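Local coordinates for protein lipoteichoic acid primase (Listeria monocytogenes, PDB 4UOP) that is the extracellular catalytic domain of a lipoteichoic acid primase, a magnesium-binding member of the sulfatase-like alpha/beta family, at residues F68-T73 with G88-T93; Y95-F100 with R303-K308; A111-Y116 with Y125-T130. One frame throughout, in Å; residues are numbered along the deposited sequence.

Interaction 1 of 3, residues F68-T73 with G88-T93; sequences FQRNLT and GLQNET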
ATOM      1  N   PHE B  68       3.140  17.880  10.056  1.00 17.11           N
ATOM      2  CA  PHE B  68       3.869  18.248  11.277  1.00 17.64           C
ATOM      3  C   PHE B  68       4.444  16.976  11.944  1.00 18.79           C
ATOM      4  O   PHE B  68       3.713  15.998  12.140  1.00 18.59           O
ATOM      5  CB  PHE B  68       2.954  18.951  12.282  1.00 17.78           C
ATOM      6  CG  PHE B  68       2.752  20.435  12.049  1.00 17.82           C
ATOM      7  CD1 PHE B  68       2.302  20.917  10.832  1.00 17.21           C
ATOM      8  CD2 PHE B  68       2.942  21.346  13.086  1.00 18.81           C
ATOM      9  CE1 PHE B  68       2.085  22.278  10.642  1.00 17.19           C
ATOM     10  CE2 PHE B  68       2.723  22.707  12.904  1.00 18.98           C
ATOM     11  CZ  PHE B  68       2.271  23.168  11.684  1.00 18.02           C
ATOM     12  N   GLN B  69       5.730  17.000  12.299  1.00 18.31           N
ATOM     13  CA  GLN B  69       6.359  15.896  13.037  1.00 17.18           C
ATOM     14  C   GLN B  69       7.111  16.454  14.229  1.00 17.44           C
ATOM     15  O   GLN B  69       7.724  17.522  14.157  1.00 16.71           O
ATOM     16  CB  GLN B  69       7.279  15.056  12.146  1.00 18.44           C
ATOM     17  CG  GLN B  69       8.418  15.820  11.487  1.00 18.31           C
ATOM     18  CD  GLN B  69       9.025  15.027  10.350  1.00 18.31           C
ATOM     19  OE1 GLN B  69       8.444  14.953   9.272  1.00 19.43           O
ATOM     20  NE2 GLN B  69      10.193  14.415  10.589  1.00 17.87           N
ATOM     21  N   ARG B  70       7.079  15.715  15.328  1.00 15.88           N
ATOM     22  CA  ARG B  70       7.579  16.223  16.597  1.00 16.32           C
ATOM     23  C   ARG B  70       9.047  16.628  16.566  1.00 16.87           C
ATOM     24  O   ARG B  70       9.410  17.617  17.208  1.00 18.48           O
ATOM     25  CB  ARG B  70       7.332  15.223  17.731  1.00 16.54           C
ATOM     26  CG  ARG B  70       7.582  15.789  19.121  1.00 17.24           C
ATOM     27  CD  ARG B  70       6.847  17.095  19.336  1.00 19.07           C
ATOM     28  NE  ARG B  70       6.815  17.543  20.727  1.00 20.65           N
ATOM     29  CZ  ARG B  70       6.593  18.803  21.117  1.00 23.34           C
ATOM     30  NH1 ARG B  70       6.445  19.788  20.220  1.00 23.49           N
ATOM     31  NH2 ARG B  70       6.537  19.092  22.416  1.00 24.07           N
ATOM     32  N   ASN B  71       9.888  15.889  15.842  1.00 16.40           N
ATOM     33  CA  ASN B  71      11.325  16.219  15.800  1.00 17.36           C
ATOM     34  C   ASN B  71      11.660  17.421  14.908  1.00 18.73           C
ATOM     35  O   ASN B  71      12.825  17.844  14.822  1.00 17.93           O
ATOM     36  CB  ASN B  71      12.191  14.996  15.479  1.00 17.99           C
ATOM     37  CG  ASN B  71      11.972  14.427  14.093  1.00 17.88           C
ATOM     38  OD1 ASN B  71      11.386  15.047  13.210  1.00 18.66           O
ATOM     39  ND2 ASN B  71      12.482  13.227  13.888  1.00 19.53           N
ATOM     40  N   LEU B  72      10.648  17.987  14.262  1.00 18.72           N
ATOM     41  CA  LEU B  72      10.805  19.282  13.582  1.00 19.79           C
ATOM     42  C   LEU B  72       9.808  20.318  14.098  1.00 20.78           C
ATOM     43  O   LEU B  72       9.283  21.121  13.342  1.00 25.31           O
ATOM     44  CB  LEU B  72      10.683  19.092  12.068  1.00 19.90           C
ATOM     45  CG  LEU B  72      11.749  18.182  11.443  1.00 20.38           C
ATOM     46  CD1 LEU B  72      11.418  17.898   9.989  1.00 20.33           C
ATOM     47  CD2 LEU B  72      13.142  18.797  11.547  1.00 21.94           C
ATOM     48  N   THR B  73       9.513  20.262  15.386  1.00 20.22           N
ATOM     49  CA  THR B  73       8.776  21.303  16.065  1.00 21.20           C
ATOM     50  C   THR B  73       9.631  21.777  17.220  1.00 22.09           C
ATOM     51  O   THR B  73      10.595  21.111  17.599  1.00 21.52           O
ATOM     52  CB  THR B  73       7.417  20.823  16.600  1.00 21.96           C
ATOM     53  OG1 THR B  73       7.628  19.829  17.606  1.00 22.37           O
ATOM     54  CG2 THR B  73       6.552  20.267  15.477  1.00 22.02           C
ATOM     55  N   GLY B  88       4.277  27.648  22.768  1.00 23.78           N
ATOM     56  CA  GLY B  88       3.511  28.376  23.778  1.00 24.11           C
ATOM     57  C   GLY B  88       2.433  27.527  24.437  1.00 24.50           C
ATOM     58  O   GLY B  88       2.161  27.682  25.625  1.00 26.45           O
ATOM     59  N   LEU B  89       1.820  26.620  23.680  1.00 24.24           N
ATOM     60  CA  LEU B  89       0.784  25.729  24.243  1.00 25.40           C
ATOM     61  C   LEU B  89       1.303  24.743  25.281  1.00 25.87           C
ATOM     62  O   LEU B  89       0.518  24.246  26.092  1.00 26.83           O
ATOM     63  CB  LEU B  89       0.105  24.919  23.139  1.00 25.36           C
ATOM     64  CG  LEU B  89      -0.853  25.657  22.218  1.00 26.89           C
ATOM     65  CD1 LEU B  89      -1.249  24.725  21.084  1.00 27.37           C
ATOM     66  CD2 LEU B  89      -2.071  26.159  22.969  1.00 27.66           C
ATOM     67  N   GLN B  90       2.594  24.432  25.251  1.00 25.81           N
ATOM     68  CA  GLN B  90       3.176  23.479  26.208  1.00 28.75           C
ATOM     69  C   GLN B  90       2.920  23.846  27.667  1.00 31.71           C
ATOM     70  O   GLN B  90       2.740  22.957  28.494  1.00 31.20           O
ATOM     71  CB  GLN B  90       4.674  23.298  25.965  1.00 30.02           C
ATOM     72  CG  GLN B  90       4.965  22.506  24.699  1.00 29.83           C
ATOM     73  CD  GLN B  90       6.433  22.194  24.461  1.00 29.78           C
ATOM     74  OE1 GLN B  90       6.810  21.829  23.355  1.00 30.60           O
ATOM     75  NE2 GLN B  90       7.254  22.292  25.496  1.00 31.04           N
ATOM     76  N   ASN B  91       2.880  25.140  27.975  1.00 32.22           N
ATOM     77  CA  ASN B  91       2.610  25.611  29.339  1.00 36.50           C
ATOM     78  C   ASN B  91       1.164  25.496  29.776  1.00 35.55           C
ATOM     79  O   ASN B  91       0.882  25.578  30.968  1.00 36.75           O
ATOM     80  CB  ASN B  91       3.027  27.080  29.498  1.00 39.37           C
ATOM     81  CG  ASN B  91       4.527  27.255  29.555  1.00 44.20           C
ATOM     82  OD1 ASN B  91       5.253  26.356  29.980  1.00 48.45           O
ATOM     83  ND2 ASN B  91       5.006  28.418  29.116  1.00 49.18           N
ATOM     84  N   GLU B  92       0.240  25.355  28.832  1.00 33.49           N
ATOM     85  CA  GLU B  92      -1.185  25.381  29.172  1.00 33.23           C
ATOM     86  C   GLU B  92      -1.983  24.183  28.653  1.00 28.72           C
ATOM     87  O   GLU B  92      -3.208  24.216  28.671  1.00 29.14           O
ATOM     88  CB  GLU B  92      -1.816  26.688  28.683  1.00 35.99           C
ATOM     89  CG  GLU B  92      -1.750  26.915  27.186  1.00 38.54           C
ATOM     90  CD  GLU B  92      -2.447  28.202  26.754  1.00 42.05           C
ATOM     91  OE1 GLU B  92      -3.689  28.292  26.833  1.00 42.91           O
ATOM     92  OE2 GLU B  92      -1.749  29.131  26.307  1.00 46.18           O
ATOM     93  N   THR B  93      -1.304  23.129  28.215  1.00 24.47           N
ATOM     94  CA  THR B  93      -1.993  21.929  27.731  1.00 22.98           C
ATOM     95  C   THR B  93      -1.370  20.668  28.298  1.00 21.22           C
ATOM     96  O   THR B  93      -0.296  20.696  28.906  1.00 20.76           O
ATOM     97  CB  THR B  93      -1.891  21.817  26.192  1.00 22.94           C
ATOM     98  OG1 THR B  93      -0.515  21.740  25.817  1.00 22.20           O
ATOM     99  CG2 THR B  93      -2.528  22.992  25.530  1.00 23.36           C
TER
HETATM  100  O   HOH W   1       6.038  22.522  20.922  1.00 24.39           O
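The amide oxygen of Gln90 is gripped from several directions. Arg70 NH2 donates to Gln90 OE1 at 2.9 Å with an N-H...O angle of 157°. A water donates to the same Gln90 OE1 at 2.6 Å, and Asn74 ND2, just beyond 68-73, supplies a further bond. That water also accepts from Arg70 NH1 at 2.9 Å, so it bridges the guanidinium and the amide beside the direct bond. The two flat groups meet unequally: Gln90 OE1 lies at the guanidinium edge, near its plane, whereas NH2 stands 56° above the carbonyl plane of the glutamine and misses its lone pairs. Their side chains approach from opposite directions, Gln90 extended beyond CG and Arg70 bent at chi2, a bend that helps turn the guanidinium toward Gln90 and Thr73. In this sulfatase-like alpha/beta fold the bond joins the loop after the central strand 59-65 to the chain leaving helix 84-89, near strand 94-100. The arginine is braced on its own side as well. Its NH1 donates to Thr73 OG1 at 2.9 Å, and that hydroxyl donates to Arg70 O at 2.9 Å, with Thr73 N reaching the same carbonyl from the same face. The strongest polar partner of Arg70 is Asn97, whose OD1 also accepts from NH2, while Phe320 of strand 319-322 packs against the side chains of both Arg70 and Gln90.

Interaction 2 of 3, residues Y95-F100 with R303-K308; sequences YSNQFF and RSTQLK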
ATOM      1  N   TYR B  95       0.379  17.615  26.690  1.00 19.77           N
ATOM      2  CA  TYR B  95       0.995  17.363  25.394  1.00 20.31           C
ATOM      3  C   TYR B  95       1.894  16.150  25.489  1.00 19.53           C
ATOM      4  O   TYR B  95       2.266  15.720  26.588  1.00 19.86           O
ATOM      5  CB  TYR B  95       1.760  18.603  24.916  1.00 20.33           C
ATOM      6  CG  TYR B  95       2.991  18.913  25.727  1.00 22.21           C
ATOM      7  CD1 TYR B  95       2.910  19.647  26.904  1.00 22.58           C
ATOM      8  CD2 TYR B  95       4.233  18.416  25.341  1.00 23.94           C
ATOM      9  CE1 TYR B  95       4.047  19.909  27.661  1.00 25.00           C
ATOM     10  CE2 TYR B  95       5.366  18.660  26.083  1.00 24.66           C
ATOM     11  CZ  TYR B  95       5.273  19.412  27.237  1.00 25.60           C
ATOM     12  OH  TYR B  95       6.419  19.635  27.949  1.00 27.56           O
ATOM     13  N   SER B  96       2.224  15.586  24.334  1.00 18.41           N
ATOM     14  CA  SER B  96       3.030  14.381  24.279  1.00 19.05           C
ATOM     15  C   SER B  96       4.230  14.516  23.379  1.00 19.36           C
ATOM     16  O   SER B  96       4.129  15.038  22.275  1.00 19.57           O
ATOM     17  CB  SER B  96       2.207  13.216  23.771  1.00 19.09           C
ATOM     18  OG  SER B  96       3.016  12.074  23.619  1.00 20.47           O
ATOM     19  N   ASN B  97       5.362  14.016  23.860  1.00 19.30           N
ATOM     20  CA  ASN B  97       6.583  13.878  23.059  1.00 20.33           C
ATOM     21  C   ASN B  97       6.783  12.463  22.543  1.00 20.63           C
ATOM     22  O   ASN B  97       7.826  12.156  21.976  1.00 21.47           O
ATOM     23  CB  ASN B  97       7.804  14.303  23.880  1.00 21.36           C
ATOM     24  CG  ASN B  97       7.772  15.762  24.238  1.00 22.23           C
ATOM     25  OD1 ASN B  97       7.300  16.588  23.456  1.00 22.85           O
ATOM     26  ND2 ASN B  97       8.250  16.089  25.428  1.00 22.98           N
ATOM     27  N   GLN B  98       5.788  11.603  22.760  1.00 21.21           N
ATOM     28  CA  GLN B  98       5.812  10.227  22.270  1.00 21.80           C
ATOM     29  C   GLN B  98       4.428   9.834  21.785  1.00 19.74           C
ATOM     30  O   GLN B  98       3.779   8.913  22.300  1.00 19.93           O
ATOM     31  CB  GLN B  98       6.274   9.262  23.359  1.00 25.10           C
ATOM     32  CG  GLN B  98       7.703   9.436  23.802  1.00 29.42           C
ATOM     33  CD  GLN B  98       8.137   8.365  24.793  1.00 32.49           C
ATOM     34  OE1 GLN B  98       7.345   7.892  25.607  1.00 36.37           O
ATOM     35  NE2 GLN B  98       9.410   8.006  24.746  1.00 36.13           N
ATOM     36  N   PHE B  99       3.940  10.584  20.813  1.00 18.48           N
ATOM     37  CA  PHE B  99       2.657  10.308  20.217  1.00 17.56           C
ATOM     38  C   PHE B  99       2.917   9.968  18.769  1.00 17.40           C
ATOM     39  O   PHE B  99       3.664  10.683  18.091  1.00 16.45           O
ATOM     40  CB  PHE B  99       1.740  11.517  20.357  1.00 18.55           C
ATOM     41  CG  PHE B  99       0.304  11.208  20.102  1.00 19.73           C
ATOM     42  CD1 PHE B  99      -0.512  10.764  21.138  1.00 21.41           C
ATOM     43  CD2 PHE B  99      -0.239  11.336  18.840  1.00 20.97           C
ATOM     44  CE1 PHE B  99      -1.835  10.449  20.907  1.00 20.85           C
ATOM     45  CE2 PHE B  99      -1.582  11.042  18.608  1.00 21.26           C
ATOM     46  CZ  PHE B  99      -2.371  10.582  19.645  1.00 20.89           C
ATOM     47  N   PHE B 100       2.334   8.870  18.292  1.00 16.55           N
ATOM     48  CA  PHE B 100       2.730   8.311  16.998  1.00 16.71           C
ATOM     49  C   PHE B 100       1.642   8.292  15.941  1.00 17.19           C
ATOM     50  O   PHE B 100       0.468   8.117  16.243  1.00 16.80           O
ATOM     51  CB  PHE B 100       3.227   6.885  17.178  1.00 17.07           C
ATOM     52  CG  PHE B 100       4.421   6.769  18.061  1.00 17.41           C
ATOM     53  CD1 PHE B 100       5.699   6.991  17.554  1.00 17.66           C
ATOM     54  CD2 PHE B 100       4.283   6.455  19.413  1.00 17.65           C
ATOM     55  CE1 PHE B 100       6.809   6.860  18.370  1.00 17.92           C
ATOM     56  CE2 PHE B 100       5.396   6.333  20.226  1.00 17.81           C
ATOM     57  CZ  PHE B 100       6.653   6.543  19.710  1.00 17.66           C
ATOM     58  N   ARG B 303      16.609  17.308  18.899  1.00 24.67           N
ATOM     59  CA  ARG B 303      17.088  16.087  19.544  1.00 25.08           C
ATOM     60  C   ARG B 303      16.676  16.006  20.999  1.00 25.10           C
ATOM     61  O   ARG B 303      17.036  15.054  21.693  1.00 26.24           O
ATOM     62  CB  ARG B 303      18.618  16.022  19.467  1.00 26.63           C
ATOM     63  CG  ARG B 303      19.185  16.099  18.058  1.00 27.01           C
ATOM     64  CD  ARG B 303      18.614  15.013  17.166  1.00 27.75           C
ATOM     65  NE  ARG B 303      19.272  14.977  15.864  1.00 28.17           N
ATOM     66  CZ  ARG B 303      18.939  14.170  14.862  1.00 28.64           C
ATOM     67  NH1 ARG B 303      17.936  13.310  15.000  1.00 29.06           N
ATOM     68  NH2 ARG B 303      19.597  14.235  13.703  1.00 29.40           N
ATOM     69  N   SER B 304      15.916  16.982  21.477  1.00 24.96           N
ATOM     70  CA  SER B 304      15.672  17.100  22.922  1.00 25.90           C
ATOM     71  C   SER B 304      14.862  15.928  23.484  1.00 26.14           C
ATOM     72  O   SER B 304      15.015  15.577  24.651  1.00 27.38           O
ATOM     73  CB  SER B 304      15.000  18.433  23.250  1.00 27.74           C
ATOM     74  OG  SER B 304      13.688  18.494  22.717  1.00 30.25           O
ATOM     75  N   THR B 305      13.999  15.329  22.670  1.00 23.52           N
ATOM     76  CA  THR B 305      13.271  14.119  23.106  1.00 23.91           C
ATOM     77  C   THR B 305      13.446  13.000  22.095  1.00 22.83           C
ATOM     78  O   THR B 305      12.565  12.161  21.907  1.00 22.65           O
ATOM     79  CB  THR B 305      11.782  14.425  23.381  1.00 25.13           C
ATOM     80  OG1 THR B 305      11.172  15.040  22.230  1.00 24.81           O
ATOM     81  CG2 THR B 305      11.647  15.346  24.581  1.00 25.80           C
ATOM     82  N   GLN B 306      14.625  12.969  21.475  1.00 22.69           N
ATOM     83  CA  GLN B 306      14.960  12.012  20.445  1.00 21.55           C
ATOM     84  C   GLN B 306      14.770  10.586  20.920  1.00 22.03           C
ATOM     85  O   GLN B 306      15.162  10.229  22.040  1.00 21.59           O
ATOM     86  CB  GLN B 306      16.420  12.209  20.016  1.00 22.43           C
ATOM     87  CG  GLN B 306      16.950  11.213  19.006  1.00 23.17           C
ATOM     88  CD  GLN B 306      18.409  11.478  18.622  1.00 24.12           C
ATOM     89  OE1 GLN B 306      19.125  12.188  19.321  1.00 25.94           O
ATOM     90  NE2 GLN B 306      18.841  10.911  17.514  1.00 24.58           N
ATOM     91  N   LEU B 307      14.190   9.775  20.048  1.00 21.53           N
ATOM     92  CA  LEU B 307      14.230   8.338  20.197  1.00 22.26           C
ATOM     93  C   LEU B 307      15.331   7.820  19.266  1.00 23.30           C
ATOM     94  O   LEU B 307      15.318   8.065  18.048  1.00 22.05           O
ATOM     95  CB  LEU B 307      12.883   7.722  19.833  1.00 21.97           C
ATOM     96  CG  LEU B 307      11.633   8.370  20.429  1.00 22.04           C
ATOM     97  CD1 LEU B 307      10.403   7.585  20.009  1.00 22.16           C
ATOM     98  CD2 LEU B 307      11.701   8.522  21.941  1.00 22.03           C
ATOM     99  N   LYS B 308      16.296   7.112  19.830  1.00 23.47           N
ATOM    100  CA  LYS B 308      17.405   6.599  19.041  1.00 24.79           C
ATOM    101  C   LYS B 308      17.029   5.248  18.461  1.00 26.34           C
ATOM    102  O   LYS B 308      17.711   4.244  18.684  1.00 25.94           O
ATOM    103  CB  LYS B 308      18.688   6.526  19.883  1.00 26.28           C
ATOM    104  CG  LYS B 308      19.205   7.893  20.288  1.00 28.20           C
ATOM    105  CD  LYS B 308      20.544   7.797  21.008  1.00 31.08           C
ATOM    106  CE  LYS B 308      20.857   9.061  21.796  1.00 34.47           C
ATOM    107  NZ  LYS B 308      22.156   8.949  22.521  1.00 37.24           N
TER
HETATM  108  O   HOH W   2      10.266  11.317  23.212  1.00 25.98           O
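Asn97 and Thr305 are brought together by their first torsions: Asn97 sets CG anti to its carbonyl carbon (chi1 -65°), and Thr305 places CG2 anti to its own carbonyl carbon, with OG1 between N and C (chi1 55°). The two side chains then cross at about a right angle, Thr305 CG2 lying 3.6 Å from Asn97 ND2 and OG1 3.8 Å from Asn97 CB. Strand 94-100 belongs to the central mixed sheet of the sulfatase-like alpha/beta fold and is interrupted here by an ST turn, in which Ser96 OG accepts from Gln98 N at 2.9 Å. Against this interruption lies 303-308, part of an irregular loop between strand 277-283 and helix 312-315. No direct hydrogen bond spans the two segments, so contact across them rests on van der Waals packing and on one water. The polar end of Asn97 is engaged elsewhere, by Arg70, and Thr305 OG1 hydrogen-bonds to a bound pentaethylene glycol, probably a crystallisation additive. Further along, Leu307 divides its two methyls between two neighbours. CD2 sits 3.7 Å from Gln98 NE2, where the extended glutamine reaches across, and CD1 meets the edge of the Phe100 ring near its plane, 3.9 Å from CZ. Phe100 and Leu307 approach from opposite directions, and the same phenylalanine ring also stacks with Phe383. The backbones are joined through one water that donates to both carbonyls, at 2.9 Å to Asn97 O and 2.8 Å to Thr305 O.

Interaction 3 of 3, residues A111-Y116 with Y125-T130; sequences AEWSVY and YTNTQT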
ATOM      1  N   ALA B 111      -4.946   8.866   8.644  1.00 17.30           N
ATOM      2  CA  ALA B 111      -4.968   9.582   9.906  1.00 17.30           C
ATOM      3  C   ALA B 111      -6.399   9.868  10.324  1.00 17.27           C
ATOM      4  O   ALA B 111      -6.792   9.595  11.460  1.00 16.42           O
ATOM      5  CB  ALA B 111      -4.166  10.862   9.804  1.00 17.02           C
ATOM      6  N   GLU B 112      -7.192  10.415   9.400  1.00 17.43           N
ATOM      7  CA  GLU B 112      -8.587  10.690   9.663  1.00 17.36           C
ATOM      8  C   GLU B 112      -9.312   9.405  10.045  1.00 17.06           C
ATOM      9  O   GLU B 112     -10.087   9.401  11.002  1.00 16.22           O
ATOM     10  CB  GLU B 112      -9.248  11.306   8.440  1.00 18.17           C
ATOM     11  CG  GLU B 112      -8.777  12.725   8.117  1.00 19.53           C
ATOM     12  CD  GLU B 112      -9.634  13.352   7.032  1.00 21.26           C
ATOM     13  OE1 GLU B 112     -10.778  13.730   7.336  1.00 21.57           O
ATOM     14  OE2 GLU B 112      -9.160  13.437   5.873  1.00 23.73           O
ATOM     15  N   TRP B 113      -9.072   8.338   9.283  1.00 17.49           N
ATOM     16  CA  TRP B 113      -9.682   7.034   9.571  1.00 18.02           C
ATOM     17  C   TRP B 113      -9.430   6.600  11.016  1.00 18.81           C
ATOM     18  O   TRP B 113     -10.366   6.176  11.735  1.00 18.71           O
ATOM     19  CB  TRP B 113      -9.160   5.957   8.600  1.00 18.29           C
ATOM     20  CG  TRP B 113      -9.720   4.608   8.919  1.00 18.45           C
ATOM     21  CD1 TRP B 113      -9.204   3.694   9.780  1.00 19.47           C
ATOM     22  CD2 TRP B 113     -10.948   4.053   8.440  1.00 18.95           C
ATOM     23  NE1 TRP B 113     -10.024   2.592   9.857  1.00 18.49           N
ATOM     24  CE2 TRP B 113     -11.099   2.785   9.039  1.00 18.86           C
ATOM     25  CE3 TRP B 113     -11.926   4.495   7.548  1.00 19.41           C
ATOM     26  CZ2 TRP B 113     -12.194   1.965   8.781  1.00 20.08           C
ATOM     27  CZ3 TRP B 113     -13.012   3.676   7.293  1.00 19.99           C
ATOM     28  CH2 TRP B 113     -13.133   2.429   7.899  1.00 19.39           C
ATOM     29  N   SER B 114      -8.159   6.646  11.406  1.00 18.24           N
ATOM     30  CA  SER B 114      -7.712   6.240  12.738  1.00 19.19           C
ATOM     31  C   SER B 114      -8.386   7.055  13.829  1.00 18.22           C
ATOM     32  O   SER B 114      -8.883   6.517  14.817  1.00 17.91           O
ATOM     33  CB  SER B 114      -6.189   6.406  12.851  1.00 19.02           C
ATOM     34  OG  SER B 114      -5.522   5.450  12.075  1.00 20.78           O
ATOM     35  N   VAL B 115      -8.426   8.361  13.626  1.00 17.99           N
ATOM     36  CA  VAL B 115      -8.997   9.248  14.618  1.00 18.49           C
ATOM     37  C   VAL B 115     -10.516   9.080  14.743  1.00 18.58           C
ATOM     38  O   VAL B 115     -11.040   8.955  15.861  1.00 19.59           O
ATOM     39  CB  VAL B 115      -8.596  10.710  14.331  1.00 18.50           C
ATOM     40  CG1 VAL B 115      -9.300  11.668  15.275  1.00 19.06           C
ATOM     41  CG2 VAL B 115      -7.082  10.843  14.453  1.00 18.78           C
ATOM     42  N   TYR B 116     -11.229   9.043  13.625  1.00 17.23           N
ATOM     43  CA  TYR B 116     -12.691   8.974  13.692  1.00 17.10           C
ATOM     44  C   TYR B 116     -13.207   7.604  14.174  1.00 17.46           C
ATOM     45  O   TYR B 116     -14.226   7.555  14.860  1.00 17.06           O
ATOM     46  CB  TYR B 116     -13.349   9.287  12.350  1.00 17.71           C
ATOM     47  CG  TYR B 116     -12.938  10.595  11.703  1.00 18.47           C
ATOM     48  CD1 TYR B 116     -12.561  11.683  12.457  1.00 19.63           C
ATOM     49  CD2 TYR B 116     -12.948  10.730  10.318  1.00 19.34           C
ATOM     50  CE1 TYR B 116     -12.177  12.870  11.848  1.00 20.68           C
ATOM     51  CE2 TYR B 116     -12.567  11.901   9.705  1.00 20.16           C
ATOM     52  CZ  TYR B 116     -12.174  12.966  10.471  1.00 20.88           C
ATOM     53  OH  TYR B 116     -11.774  14.138   9.856  1.00 24.00           O
ATOM     54  N   TYR B 125      -5.865  -1.929   1.623  1.00 43.49           N
ATOM     55  CA  TYR B 125      -6.785  -0.904   1.087  1.00 40.40           C
ATOM     56  C   TYR B 125      -6.521   0.524   1.590  1.00 34.55           C
ATOM     57  O   TYR B 125      -5.794   0.733   2.553  1.00 33.91           O
ATOM     58  CB  TYR B 125      -8.227  -1.232   1.493  1.00 42.89           C
ATOM     59  CG  TYR B 125      -8.740  -2.597   1.111  1.00 45.46           C
ATOM     60  CD1 TYR B 125      -8.994  -2.923  -0.218  1.00 48.25           C
ATOM     61  CD2 TYR B 125      -9.016  -3.556   2.090  1.00 47.39           C
ATOM     62  CE1 TYR B 125      -9.485  -4.175  -0.566  1.00 49.36           C
ATOM     63  CE2 TYR B 125      -9.509  -4.807   1.753  1.00 50.45           C
ATOM     64  CZ  TYR B 125      -9.739  -5.110   0.424  1.00 51.20           C
ATOM     65  OH  TYR B 125     -10.229  -6.348   0.088  1.00 55.41           O
ATOM     66  N   THR B 126      -7.125   1.497   0.907  1.00 30.96           N
ATOM     67  CA  THR B 126      -7.421   2.806   1.496  1.00 27.84           C
ATOM     68  C   THR B 126      -8.834   2.694   2.062  1.00 25.95           C
ATOM     69  O   THR B 126      -9.810   2.606   1.309  1.00 24.66           O
ATOM     70  CB  THR B 126      -7.324   3.948   0.462  1.00 28.44           C
ATOM     71  OG1 THR B 126      -5.961   4.085   0.051  1.00 30.67           O
ATOM     72  CG2 THR B 126      -7.766   5.260   1.048  1.00 28.83           C
ATOM     73  N   ASN B 127      -8.943   2.674   3.386  1.00 24.86           N
ATOM     74  CA  ASN B 127     -10.217   2.372   4.032  1.00 25.39           C
ATOM     75  C   ASN B 127     -11.301   3.386   3.723  1.00 23.78           C
ATOM     76  O   ASN B 127     -12.471   3.023   3.638  1.00 23.77           O
ATOM     77  CB  ASN B 127     -10.046   2.185   5.553  1.00 25.86           C
ATOM     78  CG  ASN B 127      -9.511   0.811   5.908  1.00 28.25           C
ATOM     79  OD1 ASN B 127      -9.383  -0.060   5.046  1.00 31.40           O
ATOM     80  ND2 ASN B 127      -9.180   0.614   7.164  1.00 28.80           N
ATOM     81  N   THR B 128     -10.923   4.653   3.543  1.00 21.77           N
ATOM     82  CA  THR B 128     -11.922   5.668   3.250  1.00 22.31           C
ATOM     83  C   THR B 128     -12.562   5.405   1.881  1.00 22.54           C
ATOM     84  O   THR B 128     -13.702   5.783   1.664  1.00 21.19           O
ATOM     85  CB  THR B 128     -11.361   7.109   3.321  1.00 22.49           C
ATOM     86  OG1 THR B 128     -10.314   7.280   2.365  1.00 22.67           O
ATOM     87  CG2 THR B 128     -10.842   7.407   4.723  1.00 22.45           C
ATOM     88  N   GLN B 129     -11.820   4.761   0.981  1.00 23.51           N
ATOM     89  CA  GLN B 129     -12.342   4.362  -0.333  1.00 26.93           C
ATOM     90  C   GLN B 129     -13.165   3.094  -0.202  1.00 26.94           C
ATOM     91  O   GLN B 129     -14.341   3.074  -0.520  1.00 30.15           O
ATOM     92  CB  GLN B 129     -11.199   4.094  -1.312  1.00 28.98           C
ATOM     93  CG  GLN B 129     -10.432   5.343  -1.719  1.00 32.36           C
ATOM     94  CD  GLN B 129     -11.019   6.037  -2.933  1.00 33.98           C
ATOM     95  OE1 GLN B 129     -12.101   5.681  -3.423  1.00 34.42           O
ATOM     96  NE2 GLN B 129     -10.299   7.033  -3.433  1.00 34.98           N
ATOM     97  N   THR B 130     -12.531   2.043   0.286  1.00 27.85           N
ATOM     98  CA  THR B 130     -13.139   0.713   0.319  1.00 27.80           C
ATOM     99  C   THR B 130     -14.369   0.614   1.217  1.00 28.98           C
ATOM    100  O   THR B 130     -15.292  -0.158   0.916  1.00 27.27           O
ATOM    101  CB  THR B 130     -12.097  -0.329   0.749  1.00 29.80           C
ATOM    102  OG1 THR B 130     -10.968  -0.234  -0.125  1.00 32.63           O
ATOM    103  CG2 THR B 130     -12.664  -1.758   0.694  1.00 29.77           C
TER
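Trp113 and Thr128 mark the closest backbone approach, their CA atoms 6.8 Å apart where helix 107-117 passes the short helix 127-130. The latter is little more than a turn, its start marked by Thr126 O, which accepts from both Gln129 N and Thr130 N. Between the helices the indole of Trp113 does most of the touching. Its CG is anti to the backbone N (chi1 177°), which carries the ring out to Asn127. Asn127 CB lies over the six-membered ring, 3.5 Å from its centroid and only 8° off the normal, a CH-pi contact. The amide extends from there across the same face, and its ND2 rests 3.4 Å from Trp113 NE1; both are donors, so this is packing and no hydrogen bond, and NE1 makes a weak one to Thr119 OG1 instead. Helix 107-117 also bears Thr108, a ligand of the magnesium ion in this sulfatase-like fold, and the Trp113-Asn127 contact joins this helix to helix 127-130. Thr128 contributes less: its CG2 comes within 4.2 Å of Trp113 CE3, while its hydroxyl bonds to Tyr161 O. On the helix itself, Tyr116 OH donates to the anti lone pair of Glu112 OE1 at 2.7 Å, and Glu112 OE2 forms a salt bridge with Arg163. At the start of 125-130, Tyr125 packs on Lys289 of the second subunit.

How the interactions relate
Interactions 1 and 2 lie on one side of the chain's centre, about 10 Å apart between centres, and are linked directly, for the same arginine NH2 serves Gln90 in the first and Asn97 in the second. Interaction 3 sits on the opposite side, its centre about 25 Å from each of theirs, and touches neither. Chemistry follows place. Interaction 1, partly buried, is a hydrogen-bonded polar bridge; interaction 2 is buried and mixes packing with a single water; interaction 3 is buried and sets an asparagine's CB and amide over an indole face, with no hydrogen bond across it. In chain order helix 84-89, strand 94-100 and helix 107-117 follow one another, each joined to a different partner.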